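Local coordinates for phosphotriesterase, putative (Deinococcus radiodurans, PDB 4J35), which probably hydrolyses lactones with the help of two divalent metal ions and is an engineered variant designed for organophosphate hydrolysis, at residues A116-R125 and L157-E168; A195-G203 and V315-G323. The protein carries 7 engineered substitutions. All blocks are in the same frame, centred on the assembly; numbering follows the deposited sequence.

In the fold
The two contacts follow one another along the chain, contact 1 being complete before contact 2 begins, and their centres lie about 19 Å apart. Contact 1 packs helix 116-129 against helix 153-169 in the outer, helical layer of the TIM-barrel fold of the phosphotriesterase family. Contact 2 joins strand 200-202, one of the parallel strands of the barrel wall, and the turn leading into it to the C-terminal end of helix 307-322. A probable hydrogen bond from Asp196 N to Gln166 OE1, 3.1 Å long, would tie helix 153-169 to that turn. A cobalt ion lies about 9 Å from the Met201 side chain, against about 14 Å from that of Phe158 in contact 1.

Contact 1 of 2, residues A116-R125 and L157-E168; sequences AESEIYEMMR and LFFRAAARVQRE
Tyr121 and Arg164 show how a helix pair can combine a close-packed core with a polar border. From Tyr121, CB rests 3.9 Å from Ala161 CB, and CG, anti to the backbone N (chi1 158°), carries the ring toward Arg164, Val165 and Glu168. CD1 meets Val165 CG2 and, with CE1, lies against Arg164 CG and CD, the latter a CH-pi donor over the face. CD2 lies 3.3 Å from Arg164 NH1 and CE2 by Arg164 CZ. The guanidinium covers this face in a near-parallel stack, planes 12° apart, that is also a cation-pi contact, with Arg164 CZ 3.7 Å from the ring centroid. CZ leads to the hydroxyl, where Tyr121 OH donates to Glu168 OE2 at 2.6 Å, using the syn lone pair of a carboxylate turned almost perpendicular to the ring. One face and the hydroxyl are thus engaged, which should restrict the ring's tilt.

Toward the N-terminal ends of both segments, Ile120 CD1 stands over the Phe158 ring, 3.6 Å from its centroid, a CH-pi contact. Met124 and Ala161 enter reciprocal knobs-into-holes sockets. On the border, Arg160 NE donates to Glu117 OE1 at 2.9 Å in a salt bridge, from above the carboxylate plane.

The helices cross at -45°, their axes 8.4 Å apart. Helix 105-113 touches Ala116, Ile120 and Leu157, while Phe159 faces helix 183-192, placing the pair within the helical layer around the barrel.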
loop_
_atom_site.group_PDB
_atom_site.type_symbol
_atom_site.label_atom_id
_atom_site.label_comp_id
_atom_site.label_asym_id
_atom_site.label_seq_id
_atom_site.Cartn_x
_atom_site.Cartn_y
_atom_site.Cartn_z
ATOM N N ALA A 116 -18.917 9.990 13.464
ATOM C CA ALA A 116 -18.326 9.329 12.301
ATOM C C ALA A 116 -17.144 8.429 12.689
ATOM O O ALA A 116 -16.926 7.387 12.071
ATOM C CB ALA A 116 -17.897 10.358 11.275
ATOM N N GLU A 117 -16.372 8.810 13.706
ATOM C CA GLU A 117 -15.240 7.961 14.104
ATOM C C GLU A 117 -15.724 6.558 14.451
ATOM O O GLU A 117 -15.170 5.552 13.997
ATOM C CB GLU A 117 -14.484 8.551 15.295
ATOM C CG GLU A 117 -13.246 7.743 15.683
ATOM C CD GLU A 117 -12.640 8.186 17.026
ATOM O OE1 GLU A 117 -12.469 9.401 17.228
ATOM O OE2 GLU A 117 -12.277 7.308 17.831
ATOM N N SER A 118 -16.763 6.480 15.270
ATOM C CA SER A 118 -17.304 5.183 15.649
ATOM C C SER A 118 -17.893 4.434 14.449
ATOM O O SER A 118 -17.806 3.212 14.387
ATOM C CB SER A 118 -18.342 5.338 16.758
ATOM O OG SER A 118 -17.691 5.751 17.953
ATOM N N GLU A 119 -18.496 5.152 13.507
ATOM C CA GLU A 119 -19.009 4.500 12.303
ATOM C C GLU A 119 -17.895 3.927 11.468
ATOM O O GLU A 119 -18.011 2.813 10.927
ATOM C CB GLU A 119 -19.860 5.474 11.467
ATOM C CG GLU A 119 -21.177 5.805 12.187
ATOM C CD GLU A 119 -21.967 6.896 11.480
ATOM O OE1 GLU A 119 -21.391 7.554 10.597
ATOM O OE2 GLU A 119 -23.157 7.088 11.807
ATOM N N ILE A 120 -16.811 4.685 11.350
ATOM C CA ILE A 120 -15.644 4.234 10.606
ATOM C C ILE A 120 -15.017 3.046 11.313
ATOM O O ILE A 120 -14.655 2.065 10.705
ATOM C CB ILE A 120 -14.621 5.373 10.461
ATOM C CG1 ILE A 120 -15.254 6.501 9.638
ATOM C CG2 ILE A 120 -13.320 4.851 9.830
ATOM C CD1 ILE A 120 -14.501 7.802 9.686
ATOM N N TYR A 121 -14.898 3.145 12.628
ATOM C CA TYR A 121 -14.361 2.057 13.391
ATOM C C TYR A 121 -15.153 0.776 13.118
ATOM O O TYR A 121 -14.548 -0.297 12.961
ATOM C CB TYR A 121 -14.404 2.421 14.883
ATOM C CG TYR A 121 -14.372 1.218 15.783
ATOM C CD1 TYR A 121 -13.185 0.553 16.047
ATOM C CD2 TYR A 121 -15.540 0.744 16.360
ATOM C CE1 TYR A 121 -13.156 -0.569 16.883
ATOM C CE2 TYR A 121 -15.530 -0.366 17.183
ATOM C CZ TYR A 121 -14.338 -1.021 17.437
ATOM O OH TYR A 121 -14.343 -2.120 18.265
ATOM N N GLU A 122 -16.486 0.873 13.084
ATOM C CA GLU A 122 -17.327 -0.322 12.916
ATOM C C GLU A 122 -17.107 -0.942 11.550
ATOM O O GLU A 122 -17.055 -2.168 11.403
ATOM C CB GLU A 122 -18.805 0.006 13.051
ATOM C CG GLU A 122 -19.237 0.398 14.437
ATOM C CD GLU A 122 -19.115 -0.751 15.454
ATOM O OE1 GLU A 122 -19.028 -1.936 15.049
ATOM O OE2 GLU A 122 -19.114 -0.457 16.670
ATOM N N MET A 123 -16.994 -0.095 10.540
ATOM C CA MET A 123 -16.694 -0.597 9.184
ATOM C C MET A 123 -15.348 -1.311 9.162
ATOM O O MET A 123 -15.198 -2.435 8.633
ATOM C CB MET A 123 -16.705 0.571 8.187
ATOM C CG MET A 123 -16.142 0.214 6.812
ATOM S SD MET A 123 -16.007 1.704 5.786
ATOM C CE MET A 123 -14.392 2.251 6.347
ATOM N N MET A 124 -14.321 -0.672 9.696
ATOM C CA MET A 124 -13.017 -1.299 9.657
ATOM C C MET A 124 -13.048 -2.617 10.416
ATOM O O MET A 124 -12.548 -3.625 9.928
ATOM C CB MET A 124 -11.962 -0.380 10.251
ATOM C CG MET A 124 -11.606 0.796 9.366
ATOM S SD MET A 124 -10.488 1.929 10.232
ATOM C CE MET A 124 -10.154 3.084 8.895
ATOM N N ARG A 125 -13.652 -2.608 11.606
ATOM C CA ARG A 125 -13.610 -3.782 12.460
ATOM C C ARG A 125 -14.311 -4.930 11.759
ATOM O O ARG A 125 -13.816 -6.053 11.754
ATOM C CB ARG A 125 -14.287 -3.517 13.809
ATOM C CG ARG A 125 -14.180 -4.731 14.754
ATOM C CD ARG A 125 -15.029 -4.596 15.996
ATOM N NE ARG A 125 -16.429 -4.289 15.696
ATOM C CZ ARG A 125 -17.316 -5.169 15.231
ATOM N NH1 ARG A 125 -16.960 -6.429 14.993
ATOM N NH2 ARG A 125 -18.571 -4.788 14.990
ATOM N N LEU A 157 -10.175 11.254 11.840
ATOM C CA LEU A 157 -11.252 10.359 12.221
ATOM C C LEU A 157 -10.802 8.940 11.938
ATOM O O LEU A 157 -11.023 8.054 12.752
ATOM C CB LEU A 157 -12.515 10.668 11.406
ATOM C CG LEU A 157 -13.092 12.079 11.625
ATOM C CD1 LEU A 157 -14.098 12.399 10.543
ATOM C CD2 LEU A 157 -13.736 12.192 12.979
ATOM N N PHE A 158 -10.215 8.746 10.746
ATOM C CA PHE A 158 -9.801 7.438 10.287
ATOM C C PHE A 158 -8.591 6.940 11.071
ATOM O O PHE A 158 -8.535 5.773 11.422
ATOM C CB PHE A 158 -9.510 7.454 8.774
ATOM C CG PHE A 158 -10.749 7.805 7.926
ATOM C CD1 PHE A 158 -11.115 9.125 7.710
ATOM C CD2 PHE A 158 -11.526 6.798 7.336
ATOM C CE1 PHE A 158 -12.265 9.441 6.933
ATOM C CE2 PHE A 158 -12.673 7.116 6.595
ATOM C CZ PHE A 158 -13.023 8.438 6.382
ATOM N N PHE A 159 -7.634 7.821 11.351
ATOM C CA PHE A 159 -6.487 7.429 12.173
ATOM C C PHE A 159 -6.950 6.925 13.534
ATOM O O PHE A 159 -6.430 5.912 14.033
ATOM C CB PHE A 159 -5.463 8.578 12.317
ATOM C CG PHE A 159 -4.535 8.738 11.127
ATOM C CD1 PHE A 159 -5.023 9.130 9.884
ATOM C CD2 PHE A 159 -3.167 8.503 11.254
ATOM C CE1 PHE A 159 -4.188 9.279 8.784
ATOM C CE2 PHE A 159 -2.314 8.646 10.153
ATOM C CZ PHE A 159 -2.818 9.031 8.922
ATOM N N ARG A 160 -7.920 7.599 14.157
ATOM C CA ARG A 160 -8.312 7.173 15.505
ATOM C C ARG A 160 -9.121 5.891 15.433
ATOM O O ARG A 160 -8.959 5.014 16.264
ATOM C CB ARG A 160 -9.103 8.288 16.271
ATOM C CG ARG A 160 -8.266 9.554 16.531
ATOM C CD ARG A 160 -8.953 10.544 17.500
ATOM N NE ARG A 160 -10.133 11.169 16.927
ATOM C CZ ARG A 160 -10.132 12.287 16.204
ATOM N NH1 ARG A 160 -9.000 12.925 15.935
ATOM N NH2 ARG A 160 -11.275 12.778 15.745
ATOM N N ALA A 161 -9.973 5.757 14.419
ATOM C CA ALA A 161 -10.713 4.502 14.250
ATOM C C ALA A 161 -9.759 3.326 13.965
ATOM O O ALA A 161 -9.934 2.238 14.511
ATOM C CB ALA A 161 -11.725 4.624 13.147
ATOM N N ALA A 162 -8.771 3.535 13.092
ATOM C CA ALA A 162 -7.789 2.492 12.809
ATOM C C ALA A 162 -6.971 2.080 14.051
ATOM O O ALA A 162 -6.714 0.894 14.264
ATOM C CB ALA A 162 -6.855 2.946 11.706
ATOM N N ALA A 163 -6.537 3.048 14.853
ATOM C CA ALA A 163 -5.713 2.714 16.024
ATOM C C ALA A 163 -6.496 1.790 16.960
ATOM O O ALA A 163 -5.968 0.835 17.529
ATOM C CB ALA A 163 -5.234 3.983 16.734
ATOM N N ARG A 164 -7.780 2.062 17.095
ATOM C CA ARG A 164 -8.644 1.241 17.916
ATOM C C ARG A 164 -8.787 -0.174 17.380
ATOM O O ARG A 164 -8.676 -1.150 18.115
ATOM C CB ARG A 164 -10.001 1.921 18.001
ATOM C CG ARG A 164 -11.007 1.184 18.789
ATOM C CD ARG A 164 -12.222 2.071 18.927
ATOM N NE ARG A 164 -13.217 1.527 19.838
ATOM C CZ ARG A 164 -14.499 1.887 19.822
ATOM N NH1 ARG A 164 -14.948 2.789 18.922
ATOM N NH2 ARG A 164 -15.335 1.337 20.703
ATOM N N VAL A 165 -9.032 -0.308 16.085
ATOM C CA VAL A 165 -9.096 -1.640 15.514
ATOM C C VAL A 165 -7.753 -2.349 15.665
ATOM O O VAL A 165 -7.715 -3.556 15.901
ATOM C CB VAL A 165 -9.506 -1.615 13.981
ATOM C CG1 VAL A 165 -9.560 -3.034 13.476
ATOM C CG2 VAL A 165 -10.840 -0.944 13.823
ATOM N N GLN A 166 -6.655 -1.602 15.542
ATOM C CA GLN A 166 -5.307 -2.182 15.649
ATOM C C GLN A 166 -5.095 -2.739 17.083
ATOM O O GLN A 166 -4.529 -3.825 17.276
ATOM C CB GLN A 166 -4.245 -1.116 15.324
ATOM C CG GLN A 166 -2.900 -1.646 14.788
ATOM C CD GLN A 166 -2.191 -2.535 15.744
ATOM O OE1 GLN A 166 -1.998 -2.181 16.924
ATOM N NE2 GLN A 166 -1.843 -3.738 15.281
ATOM N N ARG A 167 -5.552 -1.996 18.068
ATOM C CA ARG A 167 -5.385 -2.436 19.444
ATOM C C ARG A 167 -6.167 -3.724 19.714
ATOM O O ARG A 167 -5.685 -4.615 20.408
ATOM C CB ARG A 167 -5.788 -1.311 20.408
ATOM C CG ARG A 167 -4.739 -0.211 20.450
ATOM C CD ARG A 167 -5.140 0.966 21.303
ATOM N NE ARG A 167 -5.536 0.566 22.652
ATOM C CZ ARG A 167 -4.713 0.071 23.581
ATOM N NH1 ARG A 167 -3.419 -0.111 23.325
ATOM N NH2 ARG A 167 -5.186 -0.255 24.783
ATOM N N GLU A 168 -7.362 -3.828 19.139
ATOM C CA GLU A 168 -8.251 -4.955 19.385
ATOM C C GLU A 168 -7.984 -6.211 18.574
ATOM O O GLU A 168 -8.357 -7.304 18.993
ATOM C CB GLU A 168 -9.679 -4.536 19.118
ATOM C CG GLU A 168 -10.163 -3.482 20.080
ATOM C CD GLU A 168 -11.521 -2.946 19.705
ATOM O OE1 GLU A 168 -11.946 -1.967 20.354
ATOM O OE2 GLU A 168 -12.157 -3.506 18.776
HETATM O O HOH W 1 -13.875 11.876 16.846
HETATM O O HOH W 2 -18.102 3.077 19.257
#

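Contact 2 of 2, residues A195-G203 and V315-G323; sequences ADPARIMIG and VGNPARLFG
Arg199's guanidinium has the Leu321 carbonyl oxygen over one face and the oxygens of Gly323 and Arg320 near its edge. The Arg320 guanidinium meets Ala198 O at its edge, and the Phe322 ring carries Leu321 CB on one face and Met201 SD at its edge, a Met-aromatic contact with SD 4.1 Å from Phe322 CZ.

The Arg199 chain, bent at chi2 (-79°) and chi3 (-81°), doubles back to bring NH1 to the end of helix 315-322. There NH1 donates to Gly323 O, part of the C-terminal carboxylate, at 2.7 Å and to Arg320 O at 3.0 Å. NH2 adds a weak bond to Gly323 O, and a water links it to Phe322 O. Leu321 O is as near to NH1 as Arg320 O is, but its angle is too poor for a hydrogen bond. In the other direction, Arg320 NH1 donates to Ala198 O at 3.1 Å, approaching from above the carbonyl plane, while NH2 bonds Ser223 OG. Leu321 CD1 meets Met201 CB at 4.1 Å.

A cationic group thus meets carbonyl oxygens and the terminal carboxylate where a helix ends, an arrangement likely to favour the positive charge of Arg199 and offset negative charge at the chain terminus. Beside it, the apolar patch of Met201, Leu321 and Phe322 probably faces the barrel interior, given its contacts with Pro20 of strand 17-26 and Leu260 of strand 259-261.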
loop_
_atom_site.group_PDB
_atom_site.type_symbol
_atom_site.label_atom_id
_atom_site.label_comp_id
_atom_site.label_asym_id
_atom_site.label_seq_id
_atom_site.Cartn_x
_atom_site.Cartn_y
_atom_site.Cartn_z
ATOM N N ALA A 195 -1.197 2.427 18.998
ATOM C CA ALA A 195 -1.059 1.414 17.960
ATOM C C ALA A 195 0.342 0.811 18.008
ATOM O O ALA A 195 1.312 1.502 18.364
ATOM C CB ALA A 195 -1.372 2.012 16.553
ATOM N N ASP A 196 0.454 -0.461 17.606
ATOM C CA ASP A 196 1.705 -1.221 17.724
ATOM C C ASP A 196 2.671 -0.810 16.628
ATOM O O ASP A 196 2.376 -1.021 15.453
ATOM C CB ASP A 196 1.378 -2.708 17.614
ATOM C CG ASP A 196 2.576 -3.614 17.838
ATOM O OD1 ASP A 196 3.739 -3.137 17.913
ATOM O OD2 ASP A 196 2.334 -4.840 17.902
ATOM N N PRO A 197 3.801 -0.187 16.981
ATOM C CA PRO A 197 4.646 0.274 15.867
ATOM C C PRO A 197 5.213 -0.854 15.005
ATOM O O PRO A 197 5.594 -0.611 13.862
ATOM C CB PRO A 197 5.773 1.035 16.557
ATOM C CG PRO A 197 5.774 0.512 18.003
ATOM C CD PRO A 197 4.369 0.146 18.307
ATOM N N ALA A 198 5.234 -2.073 15.520
ATOM C CA ALA A 198 5.771 -3.205 14.756
ATOM C C ALA A 198 4.755 -3.702 13.723
ATOM O O ALA A 198 5.032 -4.650 12.972
ATOM C CB ALA A 198 6.171 -4.339 15.698
ATOM N N ARG A 199 3.584 -3.052 13.670
ATOM C CA ARG A 199 2.561 -3.394 12.702
ATOM C C ARG A 199 2.116 -2.159 11.917
ATOM O O ARG A 199 1.015 -2.111 11.445
ATOM C CB ARG A 199 1.341 -4.020 13.387
ATOM C CG ARG A 199 1.670 -5.206 14.288
ATOM C CD ARG A 199 1.888 -6.492 13.491
ATOM N NE ARG A 199 0.616 -7.122 13.124
ATOM C CZ ARG A 199 0.521 -8.246 12.427
ATOM N NH1 ARG A 199 1.627 -8.875 12.039
ATOM N NH2 ARG A 199 -0.666 -8.761 12.177
ATOM N N ILE A 200 2.990 -1.172 11.785
ATOM C CA ILE A 200 2.640 0.046 11.069
ATOM C C ILE A 200 3.683 0.253 9.960
ATOM O O ILE A 200 4.893 0.176 10.210
ATOM C CB ILE A 200 2.674 1.256 12.009
ATOM C CG1 ILE A 200 1.472 1.190 12.969
ATOM C CG2 ILE A 200 2.685 2.545 11.216
ATOM C CD1 ILE A 200 1.518 2.216 14.076
ATOM N N MET A 201 3.213 0.485 8.739
ATOM C CA MET A 201 4.111 0.777 7.635
ATOM C C MET A 201 3.739 2.149 7.109
ATOM O O MET A 201 2.642 2.343 6.543
ATOM C CB MET A 201 3.979 -0.270 6.495
ATOM C CG MET A 201 5.071 -0.143 5.508
ATOM S SD MET A 201 4.944 -1.417 4.188
ATOM C CE MET A 201 3.657 -0.653 3.216
ATOM N N ILE A 202 4.632 3.115 7.267
ATOM C CA ILE A 202 4.307 4.448 6.794
ATOM C C ILE A 202 4.708 4.473 5.349
ATOM O O ILE A 202 5.869 4.210 5.026
ATOM C CB ILE A 202 5.097 5.538 7.484
ATOM C CG1 ILE A 202 4.837 5.488 9.007
ATOM C CG2 ILE A 202 4.759 6.906 6.898
ATOM C CD1 ILE A 202 3.322 5.678 9.410
ATOM N N GLY A 203 3.753 4.781 4.495
ATOM C CA GLY A 203 3.988 4.655 3.065
ATOM C C GLY A 203 4.474 5.870 2.313
ATOM O O GLY A 203 4.479 6.989 2.807
ATOM N N VAL A 315 11.374 -10.243 2.711
ATOM C CA VAL A 315 10.724 -11.431 3.279
ATOM C C VAL A 315 10.555 -11.308 4.819
ATOM O O VAL A 315 9.458 -11.523 5.329
ATOM C CB VAL A 315 11.537 -12.728 2.981
ATOM C CG1 VAL A 315 10.847 -13.954 3.573
ATOM C CG2 VAL A 315 11.747 -12.917 1.442
ATOM N N GLY A 316 11.645 -10.982 5.498
ATOM C CA GLY A 316 11.650 -10.901 6.958
ATOM C C GLY A 316 10.659 -9.863 7.455
ATOM O O GLY A 316 9.832 -10.147 8.314
ATOM N N ASN A 317 10.743 -8.655 6.919
ATOM C CA ASN A 317 9.867 -7.578 7.383
ATOM C C ASN A 317 8.390 -7.824 7.110
ATOM O O ASN A 317 7.555 -7.644 7.990
ATOM C CB ASN A 317 10.320 -6.229 6.844
ATOM C CG ASN A 317 11.693 -5.860 7.318
ATOM O OD1 ASN A 317 12.235 -6.477 8.263
ATOM N ND2 ASN A 317 12.253 -4.805 6.744
ATOM N N PRO A 318 8.028 -8.210 5.872
ATOM C CA PRO A 318 6.617 -8.515 5.645
ATOM C C PRO A 318 6.092 -9.643 6.531
ATOM O O PRO A 318 4.921 -9.591 6.886
ATOM C CB PRO A 318 6.583 -8.959 4.164
ATOM C CG PRO A 318 7.837 -8.398 3.571
ATOM C CD PRO A 318 8.833 -8.270 4.641
ATOM N N ALA A 319 6.911 -10.646 6.867
ATOM C CA ALA A 319 6.424 -11.754 7.691
ATOM C C ALA A 319 6.020 -11.200 9.057
ATOM O O ALA A 319 4.981 -11.549 9.634
ATOM C CB ALA A 319 7.512 -12.801 7.863
ATOM N N ARG A 320 6.845 -10.294 9.538
ATOM C CA ARG A 320 6.664 -9.705 10.861
ATOM C C ARG A 320 5.486 -8.690 10.847
ATOM O O ARG A 320 4.591 -8.696 11.691
ATOM C CB ARG A 320 7.993 -9.039 11.263
ATOM C CG ARG A 320 8.004 -8.290 12.597
ATOM C CD ARG A 320 7.782 -6.794 12.384
ATOM N NE ARG A 320 8.754 -6.167 11.475
ATOM C CZ ARG A 320 8.709 -4.883 11.117
ATOM N NH1 ARG A 320 7.748 -4.113 11.610
ATOM N NH2 ARG A 320 9.611 -4.379 10.271
ATOM N N LEU A 321 5.490 -7.816 9.860
ATOM C CA LEU A 321 4.447 -6.802 9.696
ATOM C C LEU A 321 3.062 -7.334 9.322
ATOM O O LEU A 321 2.076 -6.877 9.864
ATOM C CB LEU A 321 4.915 -5.770 8.676
ATOM C CG LEU A 321 4.731 -4.334 9.126
ATOM C CD1 LEU A 321 5.687 -3.429 8.375
ATOM C CD2 LEU A 321 3.266 -3.916 8.908
ATOM N N PHE A 322 2.960 -8.272 8.390
ATOM C CA PHE A 322 1.648 -8.690 7.909
ATOM C C PHE A 322 1.206 -10.064 8.391
ATOM O O PHE A 322 0.031 -10.429 8.259
ATOM C CB PHE A 322 1.630 -8.630 6.354
ATOM C CG PHE A 322 1.995 -7.265 5.813
ATOM C CD1 PHE A 322 1.068 -6.228 5.827
ATOM C CD2 PHE A 322 3.261 -7.012 5.318
ATOM C CE1 PHE A 322 1.407 -4.967 5.362
ATOM C CE2 PHE A 322 3.616 -5.759 4.841
ATOM C CZ PHE A 322 2.678 -4.731 4.859
ATOM N N GLY A 323 2.145 -10.843 8.918
ATOM C CA GLY A 323 1.866 -12.222 9.255
ATOM C C GLY A 323 1.399 -12.426 10.679
ATOM O O GLY A 323 1.118 -11.481 11.423
ATOM O OXT GLY A 323 1.280 -13.573 11.100
HETATM O O HOH W 3 6.437 -1.663 11.506
HETATM O O HOH W 4 8.319 -1.620 12.912
HETATM O O HOH W 5 -1.871 -10.367 10.187
#